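Long-range contact in aldose 1-epimerase (PDB 1LUR), which probably interconverts the alpha and beta anomers of aldose sugars such as galactose, acting as a mutarotase: residues V183-F195 / V211-K225. Sequence-based numbering, arbitrary orientation.
Sequences VAEHFLEMEADEF and VTDTGFDFRSGKQLK
An edge of the antiparallel beta-sandwich expected of the galactose mutarotase family is built where Phe-187 and Leu-188 meet Gln-223 and Lys-222, the short strand 222-223 ending a large sheet. Phe-187 and Gln-223 are the non-hydrogen-bonded pair; Leu-188 and Lys-222 form the hydrogen-bonded one, with Leu-188 N to Lys-222 O at 2.7 Å and a return bond from Lys-222 N. On the Phe-187 side of the sheet, Gln-223 lays its CG over the ring, 3.5 Å from the centroid; Trp-259, on the neighbouring strand 256-259, also meets this ring. Beyond CG the glutamine runs extended, and its NE2 donates to Glu-185 O (3.0 Å), on a lone pair in the carbonyl plane, while a weak bond goes to Glu-185 OE1. Leu-188 works on the other side: with CG anti to the backbone N (chi1 -174°), it sets CD2 over the centre of the Phe-218 ring, 4.0 Å away, and against Leu-224 CD2. At the end of strand 187-190, Phe-218 O accepts hydrogen bonds from Met-190 N and Gly-221 N, which reach it from opposite faces of its carbonyl plane.

Near the corner at Asp-193, Arg-219 centres a salt-bridge network. It grips Asp-217 side-on through NE and NH2, beside the Asx-turn bond from Arg-219 N to Asp-217 OD1, and its NH1 bridges to Asp-193 OD1 at 2.7 Å, the Asp-193 carboxylate and guanidinium planes 64° apart. A leucine in its place would probably leave both carboxylates without this shared positive partner, though the Asx-turn bond could remain. A water donates to Ala-192 O and Phe-216 O and accepts from Phe-218 N. Farther along, Phe-216 and Phe-195 make a T-shaped stack, planes at 66°, in which Phe-216 CD2 sits over the centre of the Phe-195 ring and CE2 comes within 3.5 Å of Phe-195 CE1.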
ATOM      1  N   VAL A 183      -1.517 -15.081   8.912  1.00 51.50           N
ATOM      2  CA  VAL A 183      -0.109 -14.983   8.538  1.00 49.46           C
ATOM      3  C   VAL A 183       0.795 -14.977   9.765  1.00 48.77           C
ATOM      4  O   VAL A 183       1.935 -14.522   9.703  1.00 48.15           O
ATOM      5  CB  VAL A 183       0.173 -13.695   7.712  1.00 49.50           C
ATOM      6  CG1 VAL A 183      -0.582 -13.743   6.390  1.00 48.05           C
ATOM      7  CG2 VAL A 183      -0.229 -12.463   8.511  1.00 48.43           C
ATOM      8  N   ALA A 184       0.286 -15.486  10.881  1.00 48.77           N
ATOM      9  CA  ALA A 184       1.063 -15.529  12.114  1.00 49.32           C
ATOM     10  C   ALA A 184       2.361 -16.309  11.933  1.00 49.28           C
ATOM     11  O   ALA A 184       3.395 -15.955  12.504  1.00 48.87           O
ATOM     12  CB  ALA A 184       0.235 -16.155  13.226  1.00 49.32           C
ATOM     13  N   GLU A 185       2.308 -17.364  11.126  1.00 50.07           N
ATOM     14  CA  GLU A 185       3.484 -18.194  10.876  1.00 51.07           C
ATOM     15  C   GLU A 185       4.448 -17.629   9.834  1.00 49.83           C
ATOM     16  O   GLU A 185       5.603 -18.054   9.760  1.00 49.76           O
ATOM     17  CB  GLU A 185       3.043 -19.604  10.475  1.00 53.61           C
ATOM     18  CG  GLU A 185       2.270 -20.332  11.569  1.00 57.27           C
ATOM     19  CD  GLU A 185       3.116 -20.601  12.803  1.00 58.95           C
ATOM     20  OE1 GLU A 185       4.074 -21.401  12.707  1.00 60.34           O
ATOM     21  OE2 GLU A 185       2.828 -20.011  13.867  1.00 60.05           O
ATOM     22  N   HIS A 186       3.984 -16.677   9.029  1.00 48.49           N
ATOM     23  CA  HIS A 186       4.844 -16.084   8.010  1.00 45.96           C
ATOM     24  C   HIS A 186       6.046 -15.416   8.664  1.00 45.65           C
ATOM     25  O   HIS A 186       5.955 -14.910   9.784  1.00 45.11           O
ATOM     26  CB  HIS A 186       4.085 -15.033   7.202  1.00 45.49           C
ATOM     27  CG  HIS A 186       3.184 -15.601   6.155  1.00 44.76           C
ATOM     28  ND1 HIS A 186       2.133 -16.441   6.451  1.00 45.45           N
ATOM     29  CD2 HIS A 186       3.161 -15.427   4.812  1.00 44.65           C
ATOM     30  CE1 HIS A 186       1.499 -16.758   5.336  1.00 45.07           C
ATOM     31  NE2 HIS A 186       2.102 -16.155   4.328  1.00 45.64           N
ATOM     32  N   PHE A 187       7.174 -15.421   7.965  1.00 44.88           N
ATOM     33  CA  PHE A 187       8.382 -14.805   8.487  1.00 45.13           C
ATOM     34  C   PHE A 187       8.520 -13.437   7.844  1.00 46.12           C
ATOM     35  O   PHE A 187       8.162 -13.250   6.679  1.00 45.21           O
ATOM     36  CB  PHE A 187       9.617 -15.638   8.146  1.00 47.45           C
ATOM     37  CG  PHE A 187       9.817 -16.832   9.034  1.00 47.53           C
ATOM     38  CD1 PHE A 187       8.961 -17.925   8.965  1.00 48.14           C
ATOM     39  CD2 PHE A 187      10.874 -16.865   9.936  1.00 47.29           C
ATOM     40  CE1 PHE A 187       9.159 -19.037   9.779  1.00 46.91           C
ATOM     41  CE2 PHE A 187      11.081 -17.970  10.753  1.00 47.52           C
ATOM     42  CZ  PHE A 187      10.221 -19.059  10.673  1.00 47.06           C
ATOM     43  N   LEU A 188       9.036 -12.481   8.604  1.00 45.89           N
ATOM     44  CA  LEU A 188       9.215 -11.134   8.090  1.00 45.66           C
ATOM     45  C   LEU A 188      10.543 -10.574   8.564  1.00 46.08           C
ATOM     46  O   LEU A 188      10.911 -10.719   9.731  1.00 46.87           O
ATOM     47  CB  LEU A 188       8.070 -10.231   8.560  1.00 45.90           C
ATOM     48  CG  LEU A 188       8.011  -8.803   8.008  1.00 45.48           C
ATOM     49  CD1 LEU A 188       7.849  -8.830   6.489  1.00 44.10           C
ATOM     50  CD2 LEU A 188       6.842  -8.065   8.652  1.00 46.02           C
ATOM     51  N   GLU A 189      11.267  -9.945   7.647  1.00 45.31           N
ATOM     52  CA  GLU A 189      12.557  -9.353   7.961  1.00 46.52           C
ATOM     53  C   GLU A 189      12.608  -7.974   7.319  1.00 46.58           C
ATOM     54  O   GLU A 189      12.388  -7.831   6.114  1.00 46.39           O
ATOM     55  CB  GLU A 189      13.695 -10.228   7.428  1.00 48.15           C
ATOM     56  CG  GLU A 189      15.077  -9.652   7.670  1.00 49.81           C
ATOM     57  CD  GLU A 189      16.152 -10.722   7.707  1.00 52.01           C
ATOM     58  OE1 GLU A 189      16.150 -11.533   8.659  1.00 53.20           O
ATOM     59  OE2 GLU A 189      16.994 -10.755   6.787  1.00 51.97           O
HETATM   60  N   MSE A 190      12.894  -6.959   8.128  1.00 46.54           N
HETATM   61  CA  MSE A 190      12.964  -5.591   7.630  1.00 45.91           C
HETATM   62  C   MSE A 190      14.162  -4.798   8.105  1.00 45.19           C
HETATM   63  O   MSE A 190      14.604  -4.928   9.246  1.00 47.21           O
HETATM   64  CB  MSE A 190      11.711  -4.820   8.041  1.00 45.96           C
HETATM   65  CG  MSE A 190      10.682  -4.631   6.957  1.00 47.90           C
HETATM   66 SE   MSE A 190       9.566  -3.103   7.387  1.00 48.08          SE
HETATM   67  CE  MSE A 190      10.606  -1.719   6.531  1.00 45.06           C
ATOM     68  N   GLU A 191      14.679  -3.956   7.222  1.00 44.07           N
ATOM     69  CA  GLU A 191      15.820  -3.127   7.556  1.00 43.80           C
ATOM     70  C   GLU A 191      15.213  -1.846   8.129  1.00 42.55           C
ATOM     71  O   GLU A 191      15.212  -0.799   7.480  1.00 41.35           O
ATOM     72  CB  GLU A 191      16.635  -2.808   6.305  1.00 46.04           C
ATOM     73  CG  GLU A 191      17.084  -4.029   5.519  1.00 51.10           C
ATOM     74  CD  GLU A 191      17.783  -5.054   6.387  1.00 54.31           C
ATOM     75  OE1 GLU A 191      18.667  -4.656   7.177  1.00 56.20           O
ATOM     76  OE2 GLU A 191      17.452  -6.256   6.274  1.00 55.98           O
ATOM     77  N   ALA A 192      14.673  -1.942   9.340  1.00 41.37           N
ATOM     78  CA  ALA A 192      14.058  -0.791   9.996  1.00 40.42           C
ATOM     79  C   ALA A 192      14.497  -0.666  11.453  1.00 39.25           C
ATOM     80  O   ALA A 192      14.212  -1.537  12.266  1.00 40.30           O
ATOM     81  CB  ALA A 192      12.543  -0.909   9.920  1.00 39.70           C
ATOM     82  N   ASP A 193      15.181   0.426  11.776  1.00 39.78           N
ATOM     83  CA  ASP A 193      15.651   0.651  13.144  1.00 40.20           C
ATOM     84  C   ASP A 193      14.647   1.435  13.981  1.00 40.99           C
ATOM     85  O   ASP A 193      14.686   1.391  15.214  1.00 39.18           O
ATOM     86  CB  ASP A 193      16.975   1.412  13.143  1.00 40.81           C
ATOM     87  CG  ASP A 193      18.096   0.625  12.513  1.00 42.06           C
ATOM     88  OD1 ASP A 193      18.147  -0.602  12.730  1.00 42.97           O
ATOM     89  OD2 ASP A 193      18.932   1.233  11.810  1.00 44.17           O
ATOM     90  N   GLU A 194      13.754   2.152  13.304  1.00 39.31           N
ATOM     91  CA  GLU A 194      12.740   2.956  13.978  1.00 38.08           C
ATOM     92  C   GLU A 194      11.333   2.776  13.425  1.00 38.43           C
ATOM     93  O   GLU A 194      11.142   2.262  12.317  1.00 36.96           O
ATOM     94  CB  GLU A 194      13.106   4.432  13.866  1.00 38.28           C
ATOM     95  CG  GLU A 194      14.202   4.889  14.784  1.00 40.15           C
ATOM     96  CD  GLU A 194      14.609   6.315  14.505  1.00 42.10           C
ATOM     97  OE1 GLU A 194      14.950   7.033  15.466  1.00 44.10           O
ATOM     98  OE2 GLU A 194      14.597   6.720  13.320  1.00 44.35           O
ATOM     99  N   PHE A 195      10.345   3.202  14.209  1.00 36.27           N
ATOM    100  CA  PHE A 195       8.956   3.104  13.795  1.00 34.31           C
ATOM    101  C   PHE A 195       8.220   4.358  14.249  1.00 33.44           C
ATOM    102  O   PHE A 195       8.666   5.050  15.169  1.00 32.67           O
ATOM    103  CB  PHE A 195       8.290   1.831  14.336  1.00 34.59           C
ATOM    104  CG  PHE A 195       7.970   1.859  15.807  1.00 35.89           C
ATOM    105  CD1 PHE A 195       6.697   2.203  16.247  1.00 34.72           C
ATOM    106  CD2 PHE A 195       8.920   1.466  16.748  1.00 37.48           C
ATOM    107  CE1 PHE A 195       6.366   2.150  17.604  1.00 37.71           C
ATOM    108  CE2 PHE A 195       8.602   1.409  18.109  1.00 37.49           C
ATOM    109  CZ  PHE A 195       7.323   1.748  18.538  1.00 37.30           C
ATOM    110  N   VAL A 211      13.248   0.677  17.374  1.00 39.08           N
ATOM    111  CA  VAL A 211      12.608  -0.619  17.354  1.00 40.48           C
ATOM    112  C   VAL A 211      13.299  -1.554  18.348  1.00 41.76           C
ATOM    113  O   VAL A 211      12.732  -2.560  18.766  1.00 41.04           O
ATOM    114  CB  VAL A 211      12.677  -1.236  15.950  1.00 41.68           C
ATOM    115  CG1 VAL A 211      14.085  -1.736  15.652  1.00 38.58           C
ATOM    116  CG2 VAL A 211      11.675  -2.336  15.847  1.00 41.99           C
ATOM    117  N   THR A 212      14.525  -1.205  18.724  1.00 43.66           N
ATOM    118  CA  THR A 212      15.300  -2.013  19.666  1.00 45.67           C
ATOM    119  C   THR A 212      14.506  -2.392  20.912  1.00 46.48           C
ATOM    120  O   THR A 212      13.874  -1.545  21.539  1.00 46.27           O
ATOM    121  CB  THR A 212      16.581  -1.279  20.116  1.00 45.84           C
ATOM    122  OG1 THR A 212      17.384  -0.972  18.970  1.00 46.30           O
ATOM    123  CG2 THR A 212      17.388  -2.153  21.075  1.00 46.19           C
ATOM    124  N   ASP A 213      14.555  -3.675  21.258  1.00 48.38           N
ATOM    125  CA  ASP A 213      13.858  -4.216  22.422  1.00 50.05           C
ATOM    126  C   ASP A 213      12.335  -4.145  22.352  1.00 49.78           C
ATOM    127  O   ASP A 213      11.659  -4.305  23.367  1.00 50.04           O
ATOM    128  CB  ASP A 213      14.343  -3.523  23.707  1.00 51.91           C
ATOM    129  CG  ASP A 213      15.790  -3.848  24.037  1.00 53.18           C
ATOM    130  OD1 ASP A 213      16.176  -5.027  23.904  1.00 54.27           O
ATOM    131  OD2 ASP A 213      16.537  -2.933  24.439  1.00 55.37           O
ATOM    132  N   THR A 214      11.795  -3.911  21.159  1.00 49.37           N
ATOM    133  CA  THR A 214      10.345  -3.827  20.983  1.00 48.33           C
ATOM    134  C   THR A 214       9.847  -4.966  20.100  1.00 48.87           C
ATOM    135  O   THR A 214      10.642  -5.674  19.481  1.00 48.79           O
ATOM    136  CB  THR A 214       9.925  -2.496  20.316  1.00 49.12           C
ATOM    137  OG1 THR A 214      10.323  -2.502  18.938  1.00 46.64           O
ATOM    138  CG2 THR A 214      10.580  -1.319  21.022  1.00 47.13           C
ATOM    139  N   GLY A 215       8.529  -5.127  20.038  1.00 48.82           N
ATOM    140  CA  GLY A 215       7.949  -6.182  19.227  1.00 48.87           C
ATOM    141  C   GLY A 215       7.917  -5.880  17.739  1.00 49.66           C
ATOM    142  O   GLY A 215       7.398  -6.679  16.952  1.00 50.00           O
ATOM    143  N   PHE A 216       8.459  -4.728  17.348  1.00 48.52           N
ATOM    144  CA  PHE A 216       8.485  -4.334  15.943  1.00 47.90           C
ATOM    145  C   PHE A 216       9.870  -4.538  15.333  1.00 48.23           C
ATOM    146  O   PHE A 216      10.123  -4.093  14.213  1.00 46.38           O
ATOM    147  CB  PHE A 216       8.090  -2.859  15.774  1.00 47.39           C
ATOM    148  CG  PHE A 216       6.674  -2.546  16.186  1.00 47.21           C
ATOM    149  CD1 PHE A 216       5.617  -3.353  15.781  1.00 47.20           C
ATOM    150  CD2 PHE A 216       6.399  -1.421  16.958  1.00 46.57           C
ATOM    151  CE1 PHE A 216       4.301  -3.043  16.140  1.00 47.17           C
ATOM    152  CE2 PHE A 216       5.090  -1.105  17.320  1.00 46.12           C
ATOM    153  CZ  PHE A 216       4.040  -1.916  16.909  1.00 45.41           C
ATOM    154  N   ASP A 217      10.775  -5.180  16.071  1.00 48.07           N
ATOM    155  CA  ASP A 217      12.124  -5.418  15.559  1.00 49.07           C
ATOM    156  C   ASP A 217      12.069  -6.657  14.682  1.00 49.44           C
ATOM    157  O   ASP A 217      11.956  -7.775  15.184  1.00 50.65           O
ATOM    158  CB  ASP A 217      13.132  -5.643  16.698  1.00 47.78           C
ATOM    159  CG  ASP A 217      14.583  -5.389  16.265  1.00 48.58           C
ATOM    160  OD1 ASP A 217      14.929  -5.667  15.094  1.00 46.36           O
ATOM    161  OD2 ASP A 217      15.388  -4.922  17.100  1.00 47.03           O
ATOM    162  N   PHE A 218      12.128  -6.446  13.370  1.00 49.60           N
ATOM    163  CA  PHE A 218      12.086  -7.532  12.396  1.00 49.37           C
ATOM    164  C   PHE A 218      13.437  -7.608  11.703  1.00 49.57           C
ATOM    165  O   PHE A 218      13.577  -8.270  10.676  1.00 50.05           O
ATOM    166  CB  PHE A 218      11.009  -7.265  11.337  1.00 48.80           C
ATOM    167  CG  PHE A 218       9.600  -7.326  11.861  1.00 48.28           C
ATOM    168  CD1 PHE A 218       8.988  -8.549  12.113  1.00 48.19           C
ATOM    169  CD2 PHE A 218       8.880  -6.156  12.094  1.00 48.68           C
ATOM    170  CE1 PHE A 218       7.677  -8.609  12.588  1.00 49.32           C
ATOM    171  CE2 PHE A 218       7.567  -6.204  12.569  1.00 48.57           C
ATOM    172  CZ  PHE A 218       6.964  -7.432  12.815  1.00 48.42           C
ATOM    173  N   ARG A 219      14.426  -6.922  12.266  1.00 50.09           N
ATOM    174  CA  ARG A 219      15.766  -6.907  11.698  1.00 51.44           C
ATOM    175  C   ARG A 219      16.430  -8.279  11.629  1.00 52.51           C
ATOM    176  O   ARG A 219      17.352  -8.483  10.843  1.00 52.27           O
ATOM    177  CB  ARG A 219      16.653  -5.932  12.481  1.00 50.73           C
ATOM    178  CG  ARG A 219      16.276  -4.466  12.264  1.00 50.31           C
ATOM    179  CD  ARG A 219      17.109  -3.515  13.118  1.00 48.81           C
ATOM    180  NE  ARG A 219      16.735  -3.568  14.530  1.00 47.85           N
ATOM    181  CZ  ARG A 219      17.252  -2.785  15.472  1.00 46.17           C
ATOM    182  NH1 ARG A 219      18.174  -1.881  15.161  1.00 45.76           N
ATOM    183  NH2 ARG A 219      16.838  -2.898  16.726  1.00 44.49           N
ATOM    184  N   SER A 220      15.948  -9.219  12.438  1.00 54.02           N
ATOM    185  CA  SER A 220      16.508 -10.567  12.458  1.00 55.97           C
ATOM    186  C   SER A 220      15.601 -11.587  11.780  1.00 56.35           C
ATOM    187  O   SER A 220      15.906 -12.781  11.757  1.00 57.28           O
ATOM    188  CB  SER A 220      16.769 -11.003  13.902  1.00 56.12           C
ATOM    189  OG  SER A 220      15.565 -11.007  14.650  1.00 58.26           O
ATOM    190  N   GLY A 221      14.486 -11.117  11.235  1.00 56.61           N
ATOM    191  CA  GLY A 221      13.560 -12.011  10.567  1.00 56.21           C
ATOM    192  C   GLY A 221      12.898 -12.980  11.527  1.00 56.18           C
ATOM    193  O   GLY A 221      13.536 -13.908  12.022  1.00 57.84           O
ATOM    194  N   LYS A 222      11.615 -12.766  11.791  1.00 55.60           N
ATOM    195  CA  LYS A 222      10.870 -13.629  12.698  1.00 54.91           C
ATOM    196  C   LYS A 222       9.448 -13.811  12.187  1.00 54.33           C
ATOM    197  O   LYS A 222       9.053 -13.201  11.195  1.00 53.30           O
ATOM    198  CB  LYS A 222      10.827 -13.021  14.101  1.00 56.19           C
ATOM    199  CG  LYS A 222      10.078 -11.694  14.186  1.00 56.93           C
ATOM    200  CD  LYS A 222       9.600 -11.434  15.609  1.00 57.74           C
ATOM    201  CE  LYS A 222       8.865 -10.106  15.744  1.00 57.63           C
ATOM    202  NZ  LYS A 222       9.775  -8.939  15.588  1.00 57.56           N
ATOM    203  N   GLN A 223       8.677 -14.653  12.864  1.00 53.97           N
ATOM    204  CA  GLN A 223       7.300 -14.892  12.459  1.00 54.18           C
ATOM    205  C   GLN A 223       6.417 -13.800  13.043  1.00 54.44           C
ATOM    206  O   GLN A 223       6.653 -13.327  14.157  1.00 54.57           O
ATOM    207  CB  GLN A 223       6.831 -16.262  12.941  1.00 54.81           C
ATOM    208  CG  GLN A 223       7.482 -17.426  12.217  1.00 56.14           C
ATOM    209  CD  GLN A 223       7.157 -18.753  12.863  1.00 56.86           C
ATOM    210  OE1 GLN A 223       7.548 -19.006  14.003  1.00 58.15           O
ATOM    211  NE2 GLN A 223       6.434 -19.605  12.146  1.00 55.98           N
ATOM    212  N   LEU A 224       5.400 -13.401  12.288  1.00 53.73           N
ATOM    213  CA  LEU A 224       4.484 -12.359  12.731  1.00 53.39           C
ATOM    214  C   LEU A 224       3.808 -12.656  14.063  1.00 53.23           C
ATOM    215  O   LEU A 224       3.561 -11.742  14.846  1.00 53.35           O
ATOM    216  CB  LEU A 224       3.426 -12.103  11.656  1.00 51.74           C
ATOM    217  CG  LEU A 224       3.982 -11.481  10.375  1.00 50.97           C
ATOM    218  CD1 LEU A 224       2.874 -11.351   9.349  1.00 49.29           C
ATOM    219  CD2 LEU A 224       4.592 -10.122  10.689  1.00 50.42           C
ATOM    220  N   LYS A 225       3.518 -13.927  14.324  1.00 53.11           N
ATOM    221  CA  LYS A 225       2.868 -14.303  15.577  1.00 54.21           C
ATOM    222  C   LYS A 225       3.610 -13.757  16.794  1.00 54.13           C
ATOM    223  O   LYS A 225       3.055 -13.694  17.890  1.00 55.01           O
ATOM    224  CB  LYS A 225       2.754 -15.828  15.698  1.00 54.59           C
ATOM    225  CG  LYS A 225       4.087 -16.566  15.746  1.00 55.15           C
ATOM    226  CD  LYS A 225       3.885 -18.036  16.088  1.00 55.25           C
ATOM    227  CE  LYS A 225       5.194 -18.814  16.031  1.00 56.83           C
ATOM    228  NZ  LYS A 225       6.265 -18.213  16.882  1.00 56.88           N
TER
HETATM  229  O   HOH W   1      12.339  -3.561  12.424  1.00 37.37           O